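Local coordinates for protein ComZ (Thermus thermophilus, PDB 6QVI) that probably acts as a DNA receptor at the tip of a pilus, a competence-associated pilin that serves DNA uptake in natural transformation, at residues Q34-R39 with I129-Y134; R197-Y202 with L427-A432; T340-C345 with R358-G363; I441-Q446 with G456-V461. All coordinates share one frame; numbering follows the deposited sequence.

Contact 1: residues Q34-R39 with I129-Y134; sequences QQYVWR and ISNSDY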
loop_
_atom_site.group_PDB
_atom_site.type_symbol
_atom_site.label_atom_id
_atom_site.label_comp_id
_atom_site.label_asym_id
_atom_site.label_seq_id
_atom_site.Cartn_x
_atom_site.Cartn_y
_atom_site.Cartn_z
ATOM N N GLN A 34 -17.047 -3.379 13.942
ATOM C CA GLN A 34 -16.443 -2.059 13.879
ATOM C C GLN A 34 -14.934 -2.148 14.064
ATOM O O GLN A 34 -14.179 -1.375 13.466
ATOM C CB GLN A 34 -17.042 -1.116 14.915
ATOM C CG GLN A 34 -16.650 0.302 14.585
ATOM C CD GLN A 34 -16.695 1.239 15.761
ATOM O OE1 GLN A 34 -15.772 1.258 16.582
ATOM N NE2 GLN A 34 -17.724 2.063 15.824
ATOM N N GLN A 35 -14.476 -3.122 14.845
ATOM C CA GLN A 35 -13.055 -3.408 14.899
ATOM C C GLN A 35 -12.558 -3.923 13.555
ATOM O O GLN A 35 -11.384 -3.739 13.224
ATOM C CB GLN A 35 -12.779 -4.416 16.013
ATOM C CG GLN A 35 -12.782 -3.784 17.402
ATOM C CD GLN A 35 -11.435 -3.179 17.737
ATOM O OE1 GLN A 35 -10.410 -3.839 17.611
ATOM N NE2 GLN A 35 -11.424 -1.912 18.123
ATOM N N TYR A 36 -13.446 -4.549 12.765
ATOM C CA TYR A 36 -13.070 -5.020 11.439
ATOM C C TYR A 36 -12.977 -3.878 10.429
ATOM O O TYR A 36 -12.118 -3.904 9.550
ATOM C CB TYR A 36 -14.066 -6.072 10.948
ATOM C CG TYR A 36 -14.140 -6.148 9.429
ATOM C CD1 TYR A 36 -15.138 -5.491 8.720
ATOM C CD2 TYR A 36 -13.185 -6.869 8.704
ATOM C CE1 TYR A 36 -15.197 -5.554 7.355
ATOM C CE2 TYR A 36 -13.236 -6.948 7.315
ATOM C CZ TYR A 36 -14.247 -6.284 6.646
ATOM O OH TYR A 36 -14.322 -6.344 5.265
ATOM N N VAL A 37 -13.846 -2.881 10.533
ATOM C CA VAL A 37 -13.773 -1.736 9.627
ATOM C C VAL A 37 -12.664 -0.789 10.042
ATOM O O VAL A 37 -12.159 -0.029 9.213
ATOM C CB VAL A 37 -15.110 -0.971 9.527
ATOM C CG1 VAL A 37 -16.295 -1.934 9.414
ATOM C CG2 VAL A 37 -15.272 0.003 10.699
ATOM N N TRP A 38 -12.296 -0.758 11.324
ATOM C CA TRP A 38 -11.226 0.163 11.664
ATOM C C TRP A 38 -9.890 -0.298 11.103
ATOM O O TRP A 38 -9.022 0.545 10.818
ATOM C CB TRP A 38 -11.120 0.361 13.181
ATOM C CG TRP A 38 -10.174 1.486 13.489
ATOM C CD1 TRP A 38 -10.311 2.811 13.122
ATOM C CD2 TRP A 38 -8.912 1.390 14.158
ATOM N NE1 TRP A 38 -9.216 3.537 13.536
ATOM C CE2 TRP A 38 -8.344 2.694 14.176
ATOM C CE3 TRP A 38 -8.208 0.334 14.749
ATOM C CZ2 TRP A 38 -7.109 2.964 14.771
ATOM C CZ3 TRP A 38 -6.983 0.603 15.334
ATOM C CH2 TRP A 38 -6.445 1.910 15.343
ATOM N N ARG A 39 -9.739 -1.598 10.857
ATOM C CA ARG A 39 -8.532 -2.131 10.240
ATOM C C ARG A 39 -8.600 -2.156 8.727
ATOM O O ARG A 39 -7.548 -2.269 8.090
ATOM C CB ARG A 39 -8.296 -3.551 10.746
ATOM C CG ARG A 39 -7.626 -3.602 12.077
ATOM C CD ARG A 39 -7.700 -4.977 12.642
ATOM N NE ARG A 39 -6.940 -5.053 13.884
ATOM C CZ ARG A 39 -7.399 -4.668 15.074
ATOM N NH1 ARG A 39 -8.618 -4.145 15.186
ATOM N NH2 ARG A 39 -6.621 -4.788 16.144
ATOM N N ILE A 129 -13.142 -13.715 9.998
ATOM C CA ILE A 129 -12.799 -12.318 9.780
ATOM C C ILE A 129 -11.391 -12.228 9.230
ATOM O O ILE A 129 -10.440 -12.715 9.856
ATOM C CB ILE A 129 -12.894 -11.472 11.057
ATOM C CG1 ILE A 129 -14.249 -11.693 11.741
ATOM C CG2 ILE A 129 -12.632 -9.993 10.742
ATOM C CD1 ILE A 129 -14.346 -10.887 13.002
ATOM N N SER A 130 -11.244 -11.566 8.074
ATOM C CA SER A 130 -9.928 -11.304 7.510
ATOM C C SER A 130 -9.909 -9.890 6.951
ATOM O O SER A 130 -10.908 -9.429 6.386
ATOM C CB SER A 130 -9.583 -12.367 6.461
ATOM O OG SER A 130 -10.417 -12.267 5.321
ATOM N N ASN A 131 -8.806 -9.179 7.179
ATOM C CA ASN A 131 -8.671 -7.809 6.686
ATOM C C ASN A 131 -7.949 -7.730 5.334
ATOM O O ASN A 131 -7.282 -8.667 4.883
ATOM C CB ASN A 131 -7.936 -6.960 7.730
ATOM C CG ASN A 131 -8.836 -6.578 8.911
ATOM O OD1 ASN A 131 -9.674 -5.677 8.798
ATOM N ND2 ASN A 131 -8.683 -7.291 10.045
ATOM N N SER A 132 -8.094 -6.586 4.668
ATOM C CA SER A 132 -7.409 -6.438 3.389
ATOM C C SER A 132 -5.911 -6.443 3.600
ATOM O O SER A 132 -5.167 -7.087 2.844
ATOM C CB SER A 132 -7.842 -5.166 2.650
ATOM O OG SER A 132 -9.107 -5.334 2.031
ATOM N N ASP A 133 -5.461 -5.737 4.639
ATOM C CA ASP A 133 -4.048 -5.509 4.925
ATOM C C ASP A 133 -3.345 -4.905 3.700
ATOM O O ASP A 133 -2.552 -5.544 2.998
ATOM C CB ASP A 133 -3.372 -6.793 5.415
ATOM C CG ASP A 133 -1.906 -6.577 5.811
ATOM O OD1 ASP A 133 -1.507 -5.398 5.998
ATOM O OD2 ASP A 133 -1.159 -7.579 5.954
ATOM N N TYR A 134 -3.669 -3.636 3.468
ATOM C CA TYR A 134 -3.046 -2.888 2.385
ATOM C C TYR A 134 -1.538 -2.927 2.573
ATOM O O TYR A 134 -1.006 -2.372 3.538
ATOM C CB TYR A 134 -3.572 -1.447 2.391
ATOM C CG TYR A 134 -4.973 -1.276 1.794
ATOM C CD1 TYR A 134 -5.214 -1.554 0.444
ATOM C CD2 TYR A 134 -6.071 -0.922 2.592
ATOM C CE1 TYR A 134 -6.482 -1.408 -0.113
ATOM C CE2 TYR A 134 -7.351 -0.788 2.047
ATOM C CZ TYR A 134 -7.550 -1.036 0.689
ATOM O OH TYR A 134 -8.799 -0.912 0.110
#
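Apolar packing begins where Tyr36 meets Ile129: ring atom CD2 of the tyrosine lies 3.8 Å from CG2 of the isoleucine, the two side chains meeting at a slant. With CG of Tyr36 anti to the backbone N (chi1 154°), the ring leans out from the helix to the strand. Its edge then reaches the backbone: CE2 lies 3.5 Å from Ser130 O, which sits at the ring edge near its plane. A flat aromatic suits this place, apolar beside isoleucine yet able to bring a ring edge to a carbonyl.

Among the polar groups, the amide of Asn131 passes the Tyr36 ring, the planes only 24° apart, and packs on Arg39, with CG of Asn131 3.6 Å from CB of Arg39. An alanine here would lack the amide and would probably open a gap between the tyrosine ring and the arginine methylenes. The Arg39 guanidinium turns away: NH1 donates to Gln35 OE1 at 3.0 Å, from above the carbonyl plane, and NE to Thr53 O.

The contact joins helix 12-40 to the end of strand 120-130, which lies between strands 107-115 and 517-529 in the antiparallel sheet of the pseudopilin-like domain.

Contact 2: residues R197-Y202 with L427-A432; sequences RVEPSY and LFPNHA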
loop_
_atom_site.group_PDB
_atom_site.type_symbol
_atom_site.label_atom_id
_atom_site.label_comp_id
_atom_site.label_asym_id
_atom_site.label_seq_id
_atom_site.Cartn_x
_atom_site.Cartn_y
_atom_site.Cartn_z
ATOM N N ARG A 197 9.101 19.938 2.334
ATOM C CA ARG A 197 8.154 19.309 1.394
ATOM C C ARG A 197 7.171 18.329 2.066
ATOM O O ARG A 197 6.242 17.850 1.400
ATOM C CB ARG A 197 8.918 18.584 0.296
ATOM C CG ARG A 197 10.090 19.397 -0.265
ATOM C CD ARG A 197 9.655 20.814 -0.573
ATOM N NE ARG A 197 9.426 21.087 -1.973
ATOM C CZ ARG A 197 10.343 21.626 -2.762
ATOM N NH1 ARG A 197 11.550 21.924 -2.298
ATOM N NH2 ARG A 197 10.068 21.847 -4.022
ATOM N N VAL A 198 7.409 17.925 3.331
ATOM C CA VAL A 198 6.612 16.901 4.013
ATOM C C VAL A 198 5.883 17.494 5.214
ATOM O O VAL A 198 6.363 18.428 5.871
ATOM C CB VAL A 198 7.492 15.700 4.412
ATOM C CG1 VAL A 198 8.355 15.286 3.258
ATOM C CG2 VAL A 198 8.362 16.018 5.606
ATOM N N GLU A 199 4.704 16.930 5.478
ATOM C CA GLU A 199 3.875 17.277 6.629
ATOM C C GLU A 199 4.598 17.001 7.949
ATOM O O GLU A 199 5.334 16.015 8.055
ATOM C CB GLU A 199 2.568 16.478 6.599
ATOM C CG GLU A 199 1.622 16.839 5.471
ATOM C CD GLU A 199 0.703 17.987 5.847
ATOM O OE1 GLU A 199 0.737 19.021 5.145
ATOM O OE2 GLU A 199 -0.053 17.848 6.838
ATOM N N PRO A 200 4.427 17.874 8.976
ATOM C CA PRO A 200 5.054 17.642 10.296
ATOM C C PRO A 200 4.931 16.225 10.845
ATOM O O PRO A 200 5.933 15.607 11.216
ATOM C CB PRO A 200 4.320 18.637 11.199
ATOM C CG PRO A 200 3.917 19.750 10.286
ATOM C CD PRO A 200 3.700 19.157 8.915
ATOM N N SER A 201 3.708 15.697 10.922
ATOM C CA SER A 201 3.502 14.359 11.467
ATOM C C SER A 201 4.221 13.284 10.670
ATOM O O SER A 201 4.265 12.128 11.112
ATOM C CB SER A 201 2.010 14.024 11.512
ATOM O OG SER A 201 1.805 12.618 11.503
ATOM N N TYR A 202 4.802 13.633 9.523
ATOM C CA TYR A 202 5.420 12.656 8.643
ATOM C C TYR A 202 6.924 12.844 8.511
ATOM O O TYR A 202 7.545 12.139 7.705
ATOM C CB TYR A 202 4.758 12.723 7.256
ATOM C CG TYR A 202 3.355 12.137 7.234
ATOM C CD1 TYR A 202 2.258 12.943 7.515
ATOM C CD2 TYR A 202 3.128 10.792 6.952
ATOM C CE1 TYR A 202 0.978 12.442 7.510
ATOM C CE2 TYR A 202 1.838 10.276 6.945
ATOM C CZ TYR A 202 0.768 11.114 7.225
ATOM O OH TYR A 202 -0.521 10.638 7.227
ATOM N N LEU A 427 1.559 19.796 0.793
ATOM C CA LEU A 427 2.742 19.109 1.296
ATOM C C LEU A 427 2.523 17.602 1.309
ATOM O O LEU A 427 1.402 17.116 1.501
ATOM C CB LEU A 427 3.105 19.628 2.698
ATOM C CG LEU A 427 3.797 20.998 2.725
ATOM C CD1 LEU A 427 3.375 21.902 3.956
ATOM C CD2 LEU A 427 5.279 20.784 2.647
ATOM N N PHE A 428 3.617 16.877 1.103
ATOM C CA PHE A 428 3.586 15.425 1.089
ATOM C C PHE A 428 3.257 14.888 2.480
ATOM O O PHE A 428 3.794 15.375 3.481
ATOM C CB PHE A 428 4.944 14.887 0.662
ATOM C CG PHE A 428 4.873 13.665 -0.195
ATOM C CD1 PHE A 428 4.293 13.720 -1.450
ATOM C CD2 PHE A 428 5.357 12.451 0.265
ATOM C CE1 PHE A 428 4.222 12.592 -2.251
ATOM C CE2 PHE A 428 5.282 11.315 -0.526
ATOM C CZ PHE A 428 4.712 11.391 -1.795
ATOM N N PRO A 429 2.419 13.850 2.577
ATOM C CA PRO A 429 1.837 13.193 1.413
ATOM C C PRO A 429 0.400 13.621 1.160
ATOM O O PRO A 429 -0.377 12.825 0.636
ATOM C CB PRO A 429 1.891 11.716 1.791
ATOM C CG PRO A 429 1.768 11.722 3.313
ATOM C CD PRO A 429 2.067 13.136 3.812
ATOM N N ASN A 430 0.085 14.830 1.554
ATOM C CA ASN A 430 -1.208 15.309 1.241
ATOM C C ASN A 430 -1.089 15.966 -0.123
ATOM O O ASN A 430 -2.000 16.661 -0.481
ATOM C CB ASN A 430 -1.636 16.349 2.246
ATOM C CG ASN A 430 -2.003 15.748 3.575
ATOM O OD1 ASN A 430 -1.828 14.563 3.790
ATOM N ND2 ASN A 430 -2.517 16.565 4.473
ATOM N N HIS A 431 -0.093 15.660 -0.923
ATOM C CA HIS A 431 0.021 16.261 -2.218
ATOM C C HIS A 431 0.981 15.391 -2.938
ATOM O O HIS A 431 2.161 15.489 -2.732
ATOM C CB HIS A 431 0.627 17.618 -2.060
ATOM C CG HIS A 431 0.876 18.307 -3.346
ATOM N ND1 HIS A 431 1.785 19.326 -3.467
ATOM C CD2 HIS A 431 0.340 18.127 -4.570
ATOM C CE1 HIS A 431 1.796 19.749 -4.713
ATOM N NE2 HIS A 431 0.932 19.036 -5.402
ATOM N N ALA A 432 0.479 14.533 -3.799
ATOM C CA ALA A 432 1.347 13.608 -4.475
ATOM C C ALA A 432 1.095 13.450 -5.943
ATOM O O ALA A 432 -0.017 13.490 -6.401
ATOM C CB ALA A 432 1.207 12.264 -3.814
#
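Tyr202 lays one face of its ring over Pro429: CD of the proline stands 3.7 Å from the centre of the Tyr202 ring, 12° off the normal, in a CH-pi contact. Pro429 follows a cis peptide bond, and its CB lies over a face of the Phe428 ring, so the proline meets two aromatics, each at a different carbon. A serine in place of Tyr202 would have no ring to spread over Pro429 and is likely to leave that side of the cis-proline turn without its cover.

The backbones of the two loops meet in an isolated beta bridge at Val198 and Phe428. Phe428 N donates to Arg197 O at 2.8 Å, and Glu199 N to Phe428 O at 2.7 Å. The bridge ties the loop before strand 204-205 to the loop leading into strand 432-437, on the beta-solenoid domain.

Glu199 bends at chi2 (-87°), which brings its carboxylate, stacked, to the Asn430 amide with the planes 21° apart; OE2 of Glu199 and ND2 of Asn430 are 3.6 Å apart. The other carboxylate oxygen, OE1 of Glu199, lies 3.5 Å from CB of Leu427. Phe428 turns its ring away to Met449, Ile497 and Ile499, an apolar setting that suits it, while Arg197 points its guanidinium to a salt bridge with Asp388.

Contact 3: residues T340-C345 with R358-G363; sequences TQSVDC and RYTYTG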
loop_
_atom_site.group_PDB
_atom_site.type_symbol
_atom_site.label_atom_id
_atom_site.label_comp_id
_atom_site.label_asym_id
_atom_site.label_seq_id
_atom_site.Cartn_x
_atom_site.Cartn_y
_atom_site.Cartn_z
ATOM N N THR A 340 13.742 23.209 -21.154
ATOM C CA THR A 340 13.759 24.673 -21.118
ATOM C C THR A 340 12.663 25.392 -21.929
ATOM O O THR A 340 12.726 26.623 -22.054
ATOM C CB THR A 340 15.135 25.169 -21.561
ATOM O OG1 THR A 340 15.173 26.600 -21.523
ATOM C CG2 THR A 340 15.463 24.667 -22.949
ATOM N N GLN A 341 11.736 24.702 -22.585
ATOM C CA GLN A 341 10.656 25.436 -23.245
ATOM C C GLN A 341 9.304 25.005 -22.711
ATOM O O GLN A 341 8.972 23.820 -22.731
ATOM C CB GLN A 341 10.721 25.339 -24.764
ATOM C CG GLN A 341 9.597 26.195 -25.334
ATOM C CD GLN A 341 9.922 27.705 -25.325
ATOM O OE1 GLN A 341 11.068 28.137 -25.459
ATOM N NE2 GLN A 341 8.864 28.515 -25.114
ATOM N N SER A 342 8.533 25.985 -22.245
ATOM C CA SER A 342 7.242 25.725 -21.633
ATOM C C SER A 342 6.279 25.047 -22.595
ATOM O O SER A 342 6.240 25.335 -23.800
ATOM C CB SER A 342 6.605 27.024 -21.126
ATOM O OG SER A 342 7.384 27.617 -20.096
ATOM N N VAL A 343 5.479 24.145 -22.036
ATOM C CA VAL A 343 4.506 23.381 -22.797
ATOM C C VAL A 343 3.199 23.420 -22.028
ATOM O O VAL A 343 3.171 23.113 -20.829
ATOM C CB VAL A 343 4.992 21.934 -23.001
ATOM C CG1 VAL A 343 3.924 21.098 -23.664
ATOM C CG2 VAL A 343 6.292 21.927 -23.802
ATOM N N ASP A 344 2.121 23.779 -22.715
ATOM C CA ASP A 344 0.808 23.928 -22.095
ATOM C C ASP A 344 -0.110 22.857 -22.687
ATOM O O ASP A 344 -0.684 23.034 -23.767
ATOM C CB ASP A 344 0.264 25.339 -22.321
ATOM C CG ASP A 344 -1.043 25.609 -21.562
ATOM O OD1 ASP A 344 -1.649 24.660 -21.025
ATOM O OD2 ASP A 344 -1.480 26.781 -21.518
ATOM N N CYS A 345 -0.266 21.744 -21.980
ATOM C CA CYS A 345 -1.225 20.723 -22.390
ATOM C C CYS A 345 -2.507 20.790 -21.588
ATOM O O CYS A 345 -3.044 19.750 -21.206
ATOM C CB CYS A 345 -0.635 19.326 -22.284
ATOM S SG CYS A 345 0.516 18.956 -23.581
ATOM N N ARG A 358 0.471 21.237 -17.499
ATOM C CA ARG A 358 1.072 22.482 -17.945
ATOM C C ARG A 358 2.455 22.579 -17.324
ATOM O O ARG A 358 2.618 22.267 -16.140
ATOM C CB ARG A 358 0.214 23.677 -17.545
ATOM C CG ARG A 358 0.770 24.985 -17.998
ATOM C CD ARG A 358 -0.358 25.917 -18.335
ATOM N NE ARG A 358 -1.307 25.989 -17.238
ATOM C CZ ARG A 358 -1.275 26.928 -16.305
ATOM N NH1 ARG A 358 -0.339 27.870 -16.356
ATOM N NH2 ARG A 358 -2.173 26.929 -15.328
ATOM N N TYR A 359 3.456 22.932 -18.126
ATOM C CA TYR A 359 4.837 22.949 -17.652
ATOM C C TYR A 359 5.468 24.325 -17.912
ATOM O O TYR A 359 5.856 24.635 -19.044
ATOM C CB TYR A 359 5.657 21.858 -18.330
ATOM C CG TYR A 359 7.155 21.923 -18.050
ATOM C CD1 TYR A 359 7.652 22.265 -16.789
ATOM C CD2 TYR A 359 8.066 21.799 -19.095
ATOM C CE1 TYR A 359 9.031 22.343 -16.567
ATOM C CE2 TYR A 359 9.423 21.918 -18.897
ATOM C CZ TYR A 359 9.922 22.163 -17.631
ATOM O OH TYR A 359 11.298 22.257 -17.445
ATOM N N THR A 360 5.528 25.162 -16.881
ATOM C CA THR A 360 6.158 26.470 -17.013
ATOM C C THR A 360 7.665 26.356 -16.777
ATOM O O THR A 360 8.146 25.427 -16.116
ATOM C CB THR A 360 5.534 27.482 -16.048
ATOM O OG1 THR A 360 4.121 27.264 -15.968
ATOM C CG2 THR A 360 5.763 28.864 -16.557
ATOM N N TYR A 361 8.410 27.332 -17.307
ATOM C CA TYR A 361 9.849 27.448 -17.090
ATOM C C TYR A 361 10.149 28.841 -16.527
ATOM O O TYR A 361 9.648 29.852 -17.025
ATOM C CB TYR A 361 10.612 27.206 -18.405
ATOM C CG TYR A 361 12.081 27.609 -18.390
ATOM C CD1 TYR A 361 12.837 27.605 -17.210
ATOM C CD2 TYR A 361 12.681 28.101 -19.537
ATOM C CE1 TYR A 361 14.154 28.008 -17.190
ATOM C CE2 TYR A 361 14.014 28.509 -19.527
ATOM C CZ TYR A 361 14.734 28.464 -18.339
ATOM O OH TYR A 361 16.043 28.854 -18.279
ATOM N N THR A 362 10.992 28.873 -15.501
ATOM C CA THR A 362 11.234 30.018 -14.630
ATOM C C THR A 362 12.589 30.685 -14.823
ATOM O O THR A 362 12.688 31.918 -14.791
ATOM C CB THR A 362 11.142 29.534 -13.175
ATOM O OG1 THR A 362 12.216 28.615 -12.905
ATOM C CG2 THR A 362 9.861 28.769 -12.887
ATOM N N GLY A 363 13.639 29.903 -15.019
ATOM C CA GLY A 363 14.991 30.392 -14.838
ATOM C C GLY A 363 15.570 29.744 -13.597
ATOM O O GLY A 363 16.734 29.330 -13.576
#
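Val343 and Tyr359 pair across two antiparallel neighbours, strands 343-348 and 357-360, in a surface contact within a mixed six-stranded sheet, far out from the centre of the chain. They form a hydrogen-bonded pair: Tyr359 N donates to Val343 O at 2.7 Å and Val343 N to Tyr359 O at 3.1 Å. Their side chains share one face of the sheet. Here valine, a branched residue at home in strands, touches Ala330, while the Tyr359 ring packs on Leu338 and sends its hydroxyl to Asp339 O.

The next pair, Asp344 with Arg358, is non-hydrogen-bonded and turns its side chains to the other face. The two run alongside each other in the same direction, with carboxylate and guanidinium planes 46° apart. The arginine chain bends at chi2 and again at chi3 (52°), and its CD methylene, rather than the charged end, lies against the carboxylate. NE of Arg358 is 4.0 Å from OD1 of Asp344, beyond a salt bridge, although the opposite charges probably still attract; OD1 is hydrogen-bonded with Thr346 OG1.

Strand 343-348 is flanked by 354-355 and 357-360, and Cys345 ties it to Cys327 through a disulfide, a covalent brace from within the strand. Where regular pairing ends, Ser342 takes over with its side chain: its OG accepts a weak, bent hydrogen bond of 3.0 Å from Tyr361 N, a task for a short hydroxyl close to the backbone. Further out, Thr340 runs alongside the Tyr361 ring, its CB 4.1 Å from CE2 of the tyrosine.

Contact 4: residues I441-Q446 with G456-V461; sequences IYQRGQ and GTFRVV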
loop_
_atom_site.group_PDB
_atom_site.type_symbol
_atom_site.label_atom_id
_atom_site.label_comp_id
_atom_site.label_asym_id
_atom_site.label_seq_id
_atom_site.Cartn_x
_atom_site.Cartn_y
_atom_site.Cartn_z
ATOM N N ILE A 441 12.025 3.055 -15.745
ATOM C CA ILE A 441 12.190 4.354 -15.096
ATOM C C ILE A 441 13.643 4.518 -14.697
ATOM O O ILE A 441 14.206 3.670 -13.999
ATOM C CB ILE A 441 11.304 4.535 -13.850
ATOM C CG1 ILE A 441 9.846 4.623 -14.239
ATOM C CG2 ILE A 441 11.729 5.807 -13.082
ATOM C CD1 ILE A 441 9.047 5.156 -13.153
ATOM N N TYR A 442 14.221 5.640 -15.078
ATOM C CA TYR A 442 15.574 5.989 -14.706
ATOM C C TYR A 442 15.491 7.302 -13.957
ATOM O O TYR A 442 15.066 8.317 -14.529
ATOM C CB TYR A 442 16.468 6.115 -15.942
ATOM C CG TYR A 442 17.948 5.890 -15.681
ATOM C CD1 TYR A 442 18.636 6.629 -14.725
ATOM C CD2 TYR A 442 18.636 4.884 -16.351
ATOM C CE1 TYR A 442 19.978 6.390 -14.480
ATOM C CE2 TYR A 442 19.962 4.629 -16.107
ATOM C CZ TYR A 442 20.641 5.384 -15.176
ATOM O OH TYR A 442 21.985 5.121 -14.942
ATOM N N GLN A 443 15.925 7.294 -12.699
ATOM C CA GLN A 443 16.025 8.517 -11.907
ATOM C C GLN A 443 17.498 8.915 -11.752
ATOM O O GLN A 443 18.258 8.246 -11.038
ATOM C CB GLN A 443 15.371 8.330 -10.541
ATOM C CG GLN A 443 15.804 9.352 -9.512
ATOM C CD GLN A 443 15.288 9.016 -8.145
ATOM O OE1 GLN A 443 14.405 8.173 -8.005
ATOM N NE2 GLN A 443 15.789 9.700 -7.124
ATOM N N ARG A 444 17.883 10.035 -12.366
ATOM C CA ARG A 444 19.188 10.615 -12.083
ATOM C C ARG A 444 19.117 11.899 -11.247
ATOM O O ARG A 444 20.176 12.392 -10.811
ATOM C CB ARG A 444 19.974 10.892 -13.388
ATOM C CG ARG A 444 19.796 9.864 -14.524
ATOM C CD ARG A 444 20.535 10.222 -15.832
ATOM N NE ARG A 444 20.619 9.066 -16.736
ATOM C CZ ARG A 444 19.673 8.672 -17.589
ATOM N NH1 ARG A 444 18.522 9.322 -17.705
ATOM N NH2 ARG A 444 19.892 7.592 -18.327
ATOM N N GLY A 445 17.911 12.435 -10.997
ATOM C CA GLY A 445 17.751 13.505 -10.020
ATOM C C GLY A 445 18.012 13.041 -8.600
ATOM O O GLY A 445 17.850 11.867 -8.262
ATOM N N GLN A 446 18.475 13.966 -7.759
ATOM C CA GLN A 446 18.917 13.497 -6.456
ATOM C C GLN A 446 17.744 13.180 -5.540
ATOM O O GLN A 446 17.802 12.218 -4.771
ATOM C CB GLN A 446 19.875 14.515 -5.825
ATOM C CG GLN A 446 21.313 14.182 -6.225
ATOM C CD GLN A 446 22.395 14.547 -5.209
ATOM O OE1 GLN A 446 23.561 14.210 -5.430
ATOM N NE2 GLN A 446 22.026 15.215 -4.106
ATOM N N GLY A 456 8.662 -2.315 -16.234
ATOM C CA GLY A 456 9.914 -2.978 -16.528
ATOM C C GLY A 456 10.858 -2.910 -15.346
ATOM O O GLY A 456 10.604 -3.575 -14.331
ATOM N N THR A 457 11.915 -2.098 -15.414
ATOM C CA THR A 457 12.838 -1.997 -14.296
ATOM C C THR A 457 12.940 -0.540 -13.857
ATOM O O THR A 457 12.868 0.388 -14.676
ATOM C CB THR A 457 14.259 -2.585 -14.618
ATOM O OG1 THR A 457 15.100 -1.570 -15.183
ATOM C CG2 THR A 457 14.160 -3.825 -15.545
ATOM N N PHE A 458 13.274 -0.320 -12.611
ATOM C CA PHE A 458 13.439 1.020 -12.148
ATOM C C PHE A 458 14.877 1.206 -11.807
ATOM O O PHE A 458 15.338 0.587 -10.904
ATOM C CB PHE A 458 12.641 1.198 -10.912
ATOM C CG PHE A 458 12.999 2.390 -10.137
ATOM C CD1 PHE A 458 12.224 3.482 -10.185
ATOM C CD2 PHE A 458 14.074 2.388 -9.335
ATOM C CE1 PHE A 458 12.529 4.583 -9.459
ATOM C CE2 PHE A 458 14.390 3.477 -8.594
ATOM C CZ PHE A 458 13.617 4.582 -8.658
ATOM N N ARG A 459 15.575 2.062 -12.541
ATOM C CA ARG A 459 16.977 2.332 -12.315
ATOM C C ARG A 459 17.175 3.579 -11.532
ATOM O O ARG A 459 16.414 4.493 -11.610
ATOM C CB ARG A 459 17.736 2.481 -13.614
ATOM C CG ARG A 459 17.818 1.216 -14.425
ATOM C CD ARG A 459 18.838 1.298 -15.530
ATOM N NE ARG A 459 18.969 0.006 -16.161
ATOM C CZ ARG A 459 18.081 -0.480 -16.990
ATOM N NH1 ARG A 459 17.024 0.227 -17.278
ATOM N NH2 ARG A 459 18.239 -1.665 -17.523
ATOM N N VAL A 460 18.246 3.605 -10.776
ATOM C CA VAL A 460 18.559 4.738 -9.960
ATOM C C VAL A 460 20.065 4.764 -9.792
ATOM O O VAL A 460 20.726 3.764 -9.902
ATOM C CB VAL A 460 17.839 4.621 -8.640
ATOM C CG1 VAL A 460 18.386 3.466 -7.862
ATOM C CG2 VAL A 460 17.866 5.902 -7.860
ATOM N N VAL A 461 20.603 5.941 -9.585
ATOM C CA VAL A 461 22.031 6.152 -9.435
ATOM C C VAL A 461 22.397 6.196 -7.954
ATOM O O VAL A 461 21.613 6.679 -7.121
ATOM C CB VAL A 461 22.413 7.455 -10.152
ATOM C CG1 VAL A 461 22.552 7.222 -11.669
ATOM C CG2 VAL A 461 21.278 8.428 -9.926
#
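Strands 441-443 and 457-461 run parallel, 12° between their directions, with Ile441 N bonded to Thr457 O, Arg459 N to Ile441 O and Gln443 N to Arg459 O, the last at 3.0 Å. They are equivalent strands of successive coils, stacked on one side of the beta-solenoid. Ile441, Gln443, Phe458 and Val460 share one face. CG2 of Ile441 meets CD1 of the Phe458 ring at 3.7 Å, and both residues reach Val452 on another strand, where bulky apolar groups suit the interior.

Gln443 extends with CG anti to the backbone N (chi1 161°). Its amide stands at 86° to the Phe458 ring, OE1 at the ring edge 3.7 Å from CZ of Phe458, while NE2 donates at 3.2 Å to Gly445 O, which lies in the plane of the Gln443 amide. On the other face the Tyr442 ring is sandwiched. The Arg444 guanidinium lies over one side, and CB of Arg459 meets the opposite one in a CH-pi contact, 4.0 Å from the ring centroid.

Both arginines also form salt bridges, Arg444 with Asp414 and Arg459 with Asp440, so their charges are probably balanced by these acids while carbon chain or flat guanidinium covers the tyrosine.

How the contacts relate
Contacts 1 and 4 are buried, contact 2 is partly so and contact 3 lies at the surface. Contact 1 belongs to the pseudopilin-like domain, about 35 Å from contact 4 between centres. No two share a helix or strand. Contacts 3 and 4 both pair strands: the antiparallel pair of contact 3 has valine and tyrosine on one face and an acid beside an arginine, short of a salt bridge, on the other; the parallel pair of contact 4 has apolar packing and, opposite, an arginine-flanked ring. Contact 1 packs helix on strand; contact 2 joins two loops by a single bridge and a proline laid on a tyrosine face, and contact 3 is nested within the chain loop that contact 2 closes.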